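Local coordinates for protein acetyltransferase (Bacillus cereus, PDB 1Y9W) that probably transfers an acyl group, such as acetyl from acetyl-coenzyme A, to an acceptor substrate, as expected of a GNAT-family acetyltransferase, at residues 36-41 with 57-62; 103-108 with 126-131; 118-123 with 132-137. All coordinates share one frame; numbering follows the deposited sequence.

How the interactions relate
Following the chain from its N terminus, interaction 1 comes first: 36-41 and 57-62 close the hairpin of strands 38-45 and 51-60 at one margin of the mixed sheet, before the other two contacts open. Interactions 2 and 3 cross along the sequence, 103-108, 118-123, 126-131 and 132-137 alternating between them. Interaction 3 closes the hairpin of strands 119-124 and 133-139, and interaction 2 folds the loop of that hairpin onto the end of strand 99-105. The two touch directly, S104 N lying 2.7 Å from H134 O. Interaction 1 is about 25 Å from interaction 2 and 20 Å from interaction 3, centre to centre; all three reach the second subunit.

Interaction 1. Residues 36-41 with 57-62; sequences PMEEVS and GTMYFY
The antiparallel hairpin of strands 38-45 and 51-60 is paired here at its open end, where E38 faces M59 and V40 faces G57 as hydrogen-bonded pairs, with E39 opposite T58 as the non-hydrogen-bonded pair between them. Four backbone bonds define the register. The pair E38-M59 is joined by E38 N to M59 O at 3.1 Å and by M59 N to E38 O at 2.7 Å; V40 N to G57 O and G57 N to V40 O repeat the pattern. The narrowest CA-CA spacing of the register is that of E39 CA and T58 CA, 4.2 Å.

On the face that carries E38, V40 and M59, the M59 side chain runs alongside that of E38, and its terminal CE rests 3.9 Å from E38 CD. A bend about the CG-SD bond (chi3 -83°) directs this methyl toward V40 as well, CE lying 4.2 Å from V40 CB. The carboxylate of E38 itself forms a salt bridge with K95. On the other face, T58 CG2 meets E39 CG. Beyond the paired residues M37 places its SD 5.5 Å from the centroid of the Y60 ring, 44° off the ring normal, an oblique Met-aromatic contact.

Strand 38-45 is outermost in this chain's sheet, whereas 51-60 is flanked on its other side by strand 63-71, whose L64 touches both V40 and M59.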
loop_
_atom_site.group_PDB
_atom_site.type_symbol
_atom_site.label_atom_id
_atom_site.label_comp_id
_atom_site.label_asym_id
_atom_site.label_seq_id
_atom_site.Cartn_x
_atom_site.Cartn_y
_atom_site.Cartn_z
ATOM N N PRO A 36 10.741 -4.132 -14.238
ATOM C CA PRO A 36 9.470 -3.709 -14.836
ATOM C C PRO A 36 8.293 -4.203 -13.982
ATOM O O PRO A 36 8.202 -5.393 -13.666
ATOM C CB PRO A 36 9.520 -4.343 -16.228
ATOM C CG PRO A 36 10.424 -5.540 -16.030
ATOM C CD PRO A 36 11.506 -4.991 -15.156
ATOM N N MET A 37 7.402 -3.289 -13.601
ATOM C CA MET A 37 6.276 -3.664 -12.753
ATOM C C MET A 37 5.467 -4.807 -13.333
ATOM O O MET A 37 5.263 -4.898 -14.545
ATOM C CB MET A 37 5.356 -2.475 -12.481
ATOM C CG MET A 37 4.322 -2.780 -11.401
ATOM S SD MET A 37 3.368 -1.346 -10.864
ATOM C CE MET A 37 1.861 -1.606 -11.848
ATOM N N GLU A 38 5.004 -5.683 -12.454
ATOM C CA GLU A 38 4.240 -6.831 -12.889
ATOM C C GLU A 38 3.362 -7.396 -11.779
ATOM O O GLU A 38 3.793 -7.532 -10.634
ATOM C CB GLU A 38 5.195 -7.911 -13.390
ATOM C CG GLU A 38 4.505 -9.187 -13.804
ATOM C CD GLU A 38 5.476 -10.277 -14.201
ATOM O OE1 GLU A 38 5.019 -11.410 -14.453
ATOM O OE2 GLU A 38 6.692 -10.007 -14.263
ATOM N N GLU A 39 2.120 -7.705 -12.130
ATOM C CA GLU A 39 1.174 -8.291 -11.192
ATOM C C GLU A 39 1.263 -9.800 -11.357
ATOM O O GLU A 39 1.486 -10.300 -12.457
ATOM C CB GLU A 39 -0.252 -7.836 -11.499
ATOM C CG GLU A 39 -0.588 -6.424 -11.048
ATOM C CD GLU A 39 -1.987 -6.003 -11.482
ATOM O OE1 GLU A 39 -2.213 -5.821 -12.703
ATOM O OE2 GLU A 39 -2.865 -5.864 -10.603
ATOM N N VAL A 40 1.100 -10.524 -10.260
ATOM C CA VAL A 40 1.155 -11.973 -10.304
ATOM C C VAL A 40 0.066 -12.525 -9.400
ATOM O O VAL A 40 -0.232 -11.945 -8.354
ATOM C CB VAL A 40 2.519 -12.488 -9.820
ATOM C CG1 VAL A 40 2.796 -11.968 -8.433
ATOM C CG2 VAL A 40 2.530 -14.013 -9.818
ATOM N N SER A 41 -0.547 -13.630 -9.808
ATOM C CA SER A 41 -1.588 -14.241 -8.995
ATOM C C SER A 41 -1.702 -15.719 -9.293
ATOM O O SER A 41 -1.526 -16.159 -10.431
ATOM C CB SER A 41 -2.944 -13.567 -9.231
ATOM O OG SER A 41 -3.559 -14.026 -10.417
ATOM N N GLY A 57 -0.277 -10.508 -5.922
ATOM C CA GLY A 57 0.753 -9.590 -5.470
ATOM C C GLY A 57 1.264 -8.807 -6.657
ATOM O O GLY A 57 0.856 -9.070 -7.793
ATOM N N THR A 58 2.130 -7.831 -6.406
ATOM C CA THR A 58 2.697 -7.041 -7.494
ATOM C C THR A 58 4.193 -6.927 -7.241
ATOM O O THR A 58 4.630 -6.825 -6.085
ATOM C CB THR A 58 2.098 -5.613 -7.585
ATOM O OG1 THR A 58 2.771 -4.762 -6.660
ATOM C CG2 THR A 58 0.604 -5.614 -7.261
ATOM N N MET A 59 4.968 -6.963 -8.322
ATOM C CA MET A 59 6.419 -6.878 -8.237
ATOM C C MET A 59 6.974 -5.594 -8.856
ATOM O O MET A 59 6.436 -5.067 -9.832
ATOM C CB MET A 59 7.061 -8.077 -8.944
ATOM C CG MET A 59 6.763 -9.432 -8.327
ATOM S SD MET A 59 7.601 -10.772 -9.203
ATOM C CE MET A 59 6.426 -10.997 -10.520
ATOM N N TYR A 60 8.056 -5.101 -8.266
ATOM C CA TYR A 60 8.761 -3.917 -8.744
ATOM C C TYR A 60 9.905 -3.641 -7.774
ATOM O O TYR A 60 9.869 -4.112 -6.640
ATOM C CB TYR A 60 7.829 -2.704 -8.857
ATOM C CG TYR A 60 7.186 -2.237 -7.574
ATOM C CD1 TYR A 60 5.913 -2.666 -7.210
ATOM C CD2 TYR A 60 7.831 -1.315 -6.752
ATOM C CE1 TYR A 60 5.297 -2.176 -6.061
ATOM C CE2 TYR A 60 7.224 -0.823 -5.605
ATOM C CZ TYR A 60 5.962 -1.254 -5.269
ATOM O OH TYR A 60 5.363 -0.745 -4.148
ATOM N N PHE A 61 10.923 -2.901 -8.215
ATOM C CA PHE A 61 12.078 -2.627 -7.356
ATOM C C PHE A 61 12.675 -3.955 -6.925
ATOM O O PHE A 61 13.416 -4.037 -5.940
ATOM C CB PHE A 61 11.659 -1.850 -6.108
ATOM C CG PHE A 61 11.420 -0.400 -6.355
ATOM C CD1 PHE A 61 11.749 0.174 -7.577
ATOM C CD2 PHE A 61 10.914 0.409 -5.345
ATOM C CE1 PHE A 61 11.585 1.535 -7.790
ATOM C CE2 PHE A 61 10.746 1.776 -5.549
ATOM C CZ PHE A 61 11.084 2.341 -6.775
ATOM N N TYR A 62 12.338 -4.991 -7.682
ATOM C CA TYR A 62 12.790 -6.347 -7.412
ATOM C C TYR A 62 12.358 -6.884 -6.055
ATOM O O TYR A 62 13.163 -7.399 -5.277
ATOM C CB TYR A 62 14.303 -6.462 -7.599
ATOM C CG TYR A 62 14.671 -6.439 -9.063
ATOM C CD1 TYR A 62 14.237 -7.451 -9.924
ATOM C CD2 TYR A 62 15.394 -5.377 -9.605
ATOM C CE1 TYR A 62 14.511 -7.401 -11.293
ATOM C CE2 TYR A 62 15.675 -5.316 -10.974
ATOM C CZ TYR A 62 15.232 -6.327 -11.810
ATOM O OH TYR A 62 15.512 -6.266 -13.155
#

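Interaction 2. Residues 103-108 with 126-131; sequences DSFSFQ and DHPKGH
Two aromatic pairs bridge the segments: F105 and F107 each present a ring edge to the face of a histidine, F105 to H127 and F107 to H131, both in offset edge-to-face geometry. The F107 and H131 planes stand at 89°, with F107 CD2 3.5 Å from H131 CD2; the F105 and H127 planes meet at 64°, their centroids 5.8 Å apart.

Apolar contacts centre on P128, which follows a cis peptide bond. Its CD lies 3.6 Å from F105 CE1, approaching that ring obliquely, and 4.1 Å from F107 CE2, where it sits at the ring edge near the plane. F105 CB lies over one face of the F107 ring, offset toward its rim.

These contacts join the end of strand 99-105 to the loop linking strands 119-124 and 133-139. Within that loop, P128 to H131 form a type II beta turn with H131 N bonded to P128 O, and G130 takes the third position with phi +95°.

Polar bonds brace each segment internally. G130 N donates to D126 OD1 at 2.6 Å in a nearly straight bond, while F105 N donates to Q108 OE1 at 3.0 Å. S106 OG packs 3.3 Å from H131 CB but bonds to the backbone N of S132. Across the dimer, H127 meets the ring of H63 of the second subunit, and R98 of that subunit bonds to D126 O.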
loop_
_atom_site.group_PDB
_atom_site.type_symbol
_atom_site.label_atom_id
_atom_site.label_comp_id
_atom_site.label_asym_id
_atom_site.label_seq_id
_atom_site.Cartn_x
_atom_site.Cartn_y
_atom_site.Cartn_z
ATOM N N ASP A 103 1.330 -7.030 4.726
ATOM C CA ASP A 103 0.855 -6.607 6.031
ATOM C C ASP A 103 -0.385 -7.427 6.299
ATOM O O ASP A 103 -1.001 -7.955 5.371
ATOM C CB ASP A 103 0.533 -5.111 6.080
ATOM C CG ASP A 103 -0.593 -4.715 5.153
ATOM O OD1 ASP A 103 -0.296 -4.214 4.046
ATOM O OD2 ASP A 103 -1.771 -4.902 5.535
ATOM N N SER A 104 -0.736 -7.552 7.572
ATOM C CA SER A 104 -1.891 -8.336 7.960
ATOM C C SER A 104 -2.486 -7.751 9.236
ATOM O O SER A 104 -1.772 -7.518 10.210
ATOM C CB SER A 104 -1.454 -9.786 8.196
ATOM O OG SER A 104 -2.557 -10.642 8.418
ATOM N N PHE A 105 -3.788 -7.497 9.217
ATOM C CA PHE A 105 -4.477 -6.973 10.383
ATOM C C PHE A 105 -4.626 -8.114 11.381
ATOM O O PHE A 105 -4.529 -9.287 11.014
ATOM C CB PHE A 105 -5.848 -6.434 9.985
ATOM C CG PHE A 105 -5.796 -5.086 9.332
ATOM C CD1 PHE A 105 -5.679 -3.935 10.098
ATOM C CD2 PHE A 105 -5.844 -4.964 7.950
ATOM C CE1 PHE A 105 -5.611 -2.672 9.497
ATOM C CE2 PHE A 105 -5.775 -3.710 7.342
ATOM C CZ PHE A 105 -5.659 -2.561 8.120
ATOM N N SER A 106 -4.846 -7.766 12.643
ATOM C CA SER A 106 -5.015 -8.751 13.698
ATOM C C SER A 106 -6.143 -9.735 13.380
ATOM O O SER A 106 -6.097 -10.897 13.791
ATOM C CB SER A 106 -5.293 -8.040 15.029
ATOM O OG SER A 106 -6.267 -7.019 14.868
ATOM N N PHE A 107 -7.154 -9.288 12.641
ATOM C CA PHE A 107 -8.270 -10.174 12.310
ATOM C C PHE A 107 -8.054 -10.959 11.010
ATOM O O PHE A 107 -8.984 -11.583 10.495
ATOM C CB PHE A 107 -9.572 -9.358 12.239
ATOM C CG PHE A 107 -9.498 -8.180 11.316
ATOM C CD1 PHE A 107 -9.635 -8.345 9.943
ATOM C CD2 PHE A 107 -9.267 -6.906 11.817
ATOM C CE1 PHE A 107 -9.540 -7.257 9.081
ATOM C CE2 PHE A 107 -9.170 -5.806 10.963
ATOM C CZ PHE A 107 -9.306 -5.984 9.591
ATOM N N GLN A 108 -6.824 -10.929 10.492
ATOM C CA GLN A 108 -6.476 -11.631 9.258
ATOM C C GLN A 108 -5.375 -12.671 9.468
ATOM O O GLN A 108 -4.563 -12.914 8.573
ATOM C CB GLN A 108 -5.998 -10.646 8.198
ATOM C CG GLN A 108 -6.964 -9.542 7.857
ATOM C CD GLN A 108 -6.439 -8.674 6.731
ATOM O OE1 GLN A 108 -5.282 -8.237 6.752
ATOM N NE2 GLN A 108 -7.286 -8.412 5.740
ATOM N N ASP A 126 -4.014 -0.351 17.580
ATOM C CA ASP A 126 -5.365 0.208 17.545
ATOM C C ASP A 126 -5.774 0.845 16.214
ATOM O O ASP A 126 -6.082 2.041 16.146
ATOM C CB ASP A 126 -5.541 1.236 18.660
ATOM C CG ASP A 126 -6.956 1.268 19.193
ATOM O OD1 ASP A 126 -7.798 0.494 18.690
ATOM O OD2 ASP A 126 -7.222 2.060 20.122
ATOM N N HIS A 127 -5.772 0.038 15.160
ATOM C CA HIS A 127 -6.177 0.493 13.840
ATOM C C HIS A 127 -6.525 -0.717 12.995
ATOM O O HIS A 127 -5.692 -1.596 12.808
ATOM C CB HIS A 127 -5.071 1.262 13.131
ATOM C CG HIS A 127 -5.373 1.529 11.687
ATOM N ND1 HIS A 127 -4.569 1.085 10.659
ATOM C CD2 HIS A 127 -6.423 2.147 11.097
ATOM C CE1 HIS A 127 -5.112 1.415 9.499
ATOM N NE2 HIS A 127 -6.238 2.059 9.737
ATOM N N PRO A 128 -7.788 -0.818 12.547
ATOM C CA PRO A 128 -8.820 0.180 12.859
ATOM C C PRO A 128 -9.067 0.082 14.367
ATOM O O PRO A 128 -8.557 -0.837 15.010
ATOM C CB PRO A 128 -10.017 -0.279 12.023
ATOM C CG PRO A 128 -9.815 -1.775 11.929
ATOM C CD PRO A 128 -8.326 -1.903 11.704
ATOM N N LYS A 129 -9.831 1.011 14.925
ATOM C CA LYS A 129 -10.088 1.005 16.360
ATOM C C LYS A 129 -10.533 -0.367 16.833
ATOM O O LYS A 129 -11.500 -0.933 16.310
ATOM C CB LYS A 129 -11.148 2.051 16.720
ATOM C CG LYS A 129 -11.320 2.232 18.230
ATOM C CD LYS A 129 -12.247 3.394 18.594
ATOM C CE LYS A 129 -13.713 3.074 18.298
ATOM N NZ LYS A 129 -14.217 1.955 19.149
ATOM N N GLY A 130 -9.815 -0.897 17.820
ATOM C CA GLY A 130 -10.138 -2.206 18.365
ATOM C C GLY A 130 -9.355 -3.349 17.740
ATOM O O GLY A 130 -9.558 -4.516 18.079
ATOM N N HIS A 131 -8.453 -3.009 16.823
ATOM C CA HIS A 131 -7.640 -3.996 16.135
ATOM C C HIS A 131 -6.239 -3.422 15.896
ATOM O O HIS A 131 -5.918 -2.335 16.372
ATOM C CB HIS A 131 -8.294 -4.355 14.792
ATOM C CG HIS A 131 -9.743 -4.735 14.900
ATOM N ND1 HIS A 131 -10.761 -3.802 14.931
ATOM C CD2 HIS A 131 -10.342 -5.945 15.010
ATOM C CE1 HIS A 131 -11.922 -4.420 15.055
ATOM N NE2 HIS A 131 -11.696 -5.721 15.107
#

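Interaction 3. Residues 118-123 with 132-137; sequences YREYGV and SQHFFE
Strands 119-123 and 133-137 pair antiparallel at 131° between their short axes, with a classic beta bulge at which Y121 and G122 both face F135 and the register slips by one residue. The bulge is seen at F135 O, which takes a 2.7 Å bond from Y121 N and a weak one from G122 N at 3.5 Å, while F135 N donates back to G122 O. Beyond it, R119 and E137 form a regular hydrogen-bonded pair.

The Y121 ring lies across F135: F135 CB sits over one ring face, 3.8 Å from the centroid of the Y121 ring, a CH-pi contact. The chi1 of Y121, 69°, sets CG between the backbone N and the carbonyl carbon, turning the ring back over the partner strand, where F136 O meets its edge. On the same face as F135, R119 and E137 run side by side. R119 NH2 and E137 OE2 form a salt bridge, 3.2 Å apart at the guanidinium edge, and the hydrogen bond within it is weak; the two planar groups are 76° apart. A water placed between R119 NE and E137 OE2 may bridge them, but it sits too near OE2 in the model for the link to be certain.

The opposite face carries E120, V123, H134 and F136. V123 CG2 lies 3.6 Å from H134 CD2. E120 OE1 also approaches H134 CD2, at 3.0 Å, its carboxylate coming obliquely to the imidazole. F136 CD2 packs against Y118 CB at 3.7 Å, and its CE2 rests against E120 CB.

Strand 119-124 is outermost in this chain's sheet, and strand 133-139 lies between it and 99-105, bonding to the latter through H134 with S104 and F136 with L102. P110 of helix 110-115 touches F136, while Y121 and F135 meet F135 and Y121 of the second subunit in reciprocal ring contacts.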
loop_
_atom_site.group_PDB
_atom_site.type_symbol
_atom_site.label_atom_id
_atom_site.label_comp_id
_atom_site.label_asym_id
_atom_site.label_seq_id
_atom_site.Cartn_x
_atom_site.Cartn_y
_atom_site.Cartn_z
ATOM N N TYR A 118 8.091 -15.040 8.164
ATOM C CA TYR A 118 7.997 -13.600 7.982
ATOM C C TYR A 118 8.282 -12.917 9.310
ATOM O O TYR A 118 7.834 -13.365 10.363
ATOM C CB TYR A 118 6.611 -13.223 7.463
ATOM C CG TYR A 118 6.455 -13.481 5.978
ATOM C CD1 TYR A 118 6.810 -12.510 5.037
ATOM C CD2 TYR A 118 6.005 -14.713 5.511
ATOM C CE1 TYR A 118 6.718 -12.764 3.667
ATOM C CE2 TYR A 118 5.914 -14.976 4.139
ATOM C CZ TYR A 118 6.272 -13.999 3.228
ATOM O OH TYR A 118 6.186 -14.265 1.882
ATOM N N ARG A 119 9.057 -11.842 9.251
ATOM C CA ARG A 119 9.417 -11.098 10.445
ATOM C C ARG A 119 8.593 -9.819 10.494
ATOM O O ARG A 119 8.550 -9.064 9.526
ATOM C CB ARG A 119 10.917 -10.760 10.422
ATOM C CG ARG A 119 11.400 -9.968 11.628
ATOM C CD ARG A 119 12.864 -9.584 11.494
ATOM N NE ARG A 119 13.086 -8.579 10.461
ATOM C CZ ARG A 119 12.973 -7.269 10.657
ATOM N NH1 ARG A 119 12.647 -6.804 11.853
ATOM N NH2 ARG A 119 13.173 -6.423 9.655
ATOM N N GLU A 120 7.925 -9.584 11.617
ATOM C CA GLU A 120 7.120 -8.382 11.771
ATOM C C GLU A 120 8.095 -7.229 11.995
ATOM O O GLU A 120 8.829 -7.220 12.981
ATOM C CB GLU A 120 6.185 -8.536 12.971
ATOM C CG GLU A 120 5.318 -7.325 13.256
ATOM C CD GLU A 120 4.526 -7.476 14.540
ATOM O OE1 GLU A 120 3.613 -8.325 14.575
ATOM O OE2 GLU A 120 4.829 -6.759 15.518
ATOM N N TYR A 121 8.119 -6.261 11.088
ATOM C CA TYR A 121 9.041 -5.147 11.238
ATOM C C TYR A 121 8.380 -3.884 11.767
ATOM O O TYR A 121 9.054 -2.914 12.112
ATOM C CB TYR A 121 9.746 -4.867 9.902
ATOM C CG TYR A 121 8.868 -4.302 8.800
ATOM C CD1 TYR A 121 8.611 -2.937 8.722
ATOM C CD2 TYR A 121 8.311 -5.134 7.826
ATOM C CE1 TYR A 121 7.825 -2.409 7.695
ATOM C CE2 TYR A 121 7.521 -4.615 6.799
ATOM C CZ TYR A 121 7.287 -3.249 6.740
ATOM O OH TYR A 121 6.534 -2.715 5.718
ATOM N N GLY A 122 7.056 -3.896 11.829
ATOM C CA GLY A 122 6.339 -2.734 12.318
ATOM C C GLY A 122 4.915 -3.083 12.685
ATOM O O GLY A 122 4.386 -4.095 12.246
ATOM N N VAL A 123 4.291 -2.245 13.500
ATOM C CA VAL A 123 2.920 -2.483 13.908
ATOM C C VAL A 123 2.216 -1.167 14.186
ATOM O O VAL A 123 2.785 -0.272 14.812
ATOM C CB VAL A 123 2.852 -3.368 15.184
ATOM C CG1 VAL A 123 3.674 -2.743 16.302
ATOM C CG2 VAL A 123 1.406 -3.540 15.625
ATOM N N SER A 132 -5.403 -4.157 15.170
ATOM C CA SER A 132 -4.059 -3.680 14.862
ATOM C C SER A 132 -3.601 -4.186 13.493
ATOM O O SER A 132 -4.179 -5.112 12.931
ATOM C CB SER A 132 -3.065 -4.093 15.956
ATOM O OG SER A 132 -3.073 -5.486 16.177
ATOM N N GLN A 133 -2.571 -3.557 12.949
ATOM C CA GLN A 133 -2.063 -3.937 11.644
ATOM C C GLN A 133 -0.587 -4.290 11.770
ATOM O O GLN A 133 0.212 -3.501 12.278
ATOM C CB GLN A 133 -2.275 -2.780 10.656
ATOM C CG GLN A 133 -1.769 -3.049 9.256
ATOM C CD GLN A 133 -2.098 -1.930 8.280
ATOM O OE1 GLN A 133 -2.315 -0.781 8.668
ATOM N NE2 GLN A 133 -2.110 -2.262 6.997
ATOM N N HIS A 134 -0.229 -5.483 11.312
ATOM C CA HIS A 134 1.150 -5.940 11.396
ATOM C C HIS A 134 1.850 -6.032 10.048
ATOM O O HIS A 134 1.348 -6.649 9.114
ATOM C CB HIS A 134 1.177 -7.278 12.112
ATOM C CG HIS A 134 0.454 -7.247 13.419
ATOM N ND1 HIS A 134 -0.919 -7.347 13.510
ATOM C CD2 HIS A 134 0.899 -7.026 14.678
ATOM C CE1 HIS A 134 -1.286 -7.188 14.769
ATOM N NE2 HIS A 134 -0.202 -6.991 15.498
ATOM N N PHE A 135 3.014 -5.398 9.969
ATOM C CA PHE A 135 3.808 -5.354 8.750
ATOM C C PHE A 135 4.942 -6.366 8.776
ATOM O O PHE A 135 5.802 -6.343 9.664
ATOM C CB PHE A 135 4.325 -3.932 8.557
ATOM C CG PHE A 135 3.223 -2.936 8.328
ATOM C CD1 PHE A 135 2.985 -2.418 7.055
ATOM C CD2 PHE A 135 2.369 -2.575 9.372
ATOM C CE1 PHE A 135 1.900 -1.551 6.823
ATOM C CE2 PHE A 135 1.283 -1.713 9.154
ATOM C CZ PHE A 135 1.046 -1.202 7.880
ATOM N N PHE A 136 4.926 -7.256 7.787
ATOM C CA PHE A 136 5.911 -8.325 7.681
ATOM C C PHE A 136 6.862 -8.222 6.494
ATOM O O PHE A 136 6.594 -7.545 5.506
ATOM C CB PHE A 136 5.213 -9.691 7.602
ATOM C CG PHE A 136 4.472 -10.082 8.855
ATOM C CD1 PHE A 136 3.136 -9.722 9.036
ATOM C CD2 PHE A 136 5.110 -10.826 9.847
ATOM C CE1 PHE A 136 2.439 -10.099 10.194
ATOM C CE2 PHE A 136 4.429 -11.209 11.006
ATOM C CZ PHE A 136 3.090 -10.847 11.182
ATOM N N GLU A 137 7.987 -8.917 6.619
ATOM C CA GLU A 137 8.991 -8.971 5.577
ATOM C C GLU A 137 9.697 -10.316 5.661
ATOM O O GLU A 137 9.754 -10.950 6.714
ATOM C CB GLU A 137 10.034 -7.855 5.726
ATOM C CG GLU A 137 11.001 -8.048 6.884
ATOM C CD GLU A 137 12.391 -7.519 6.574
ATOM O OE1 GLU A 137 12.491 -6.437 5.963
ATOM O OE2 GLU A 137 13.385 -8.180 6.948
HETATM O O HOH W 1 13.539 -10.387 7.961
#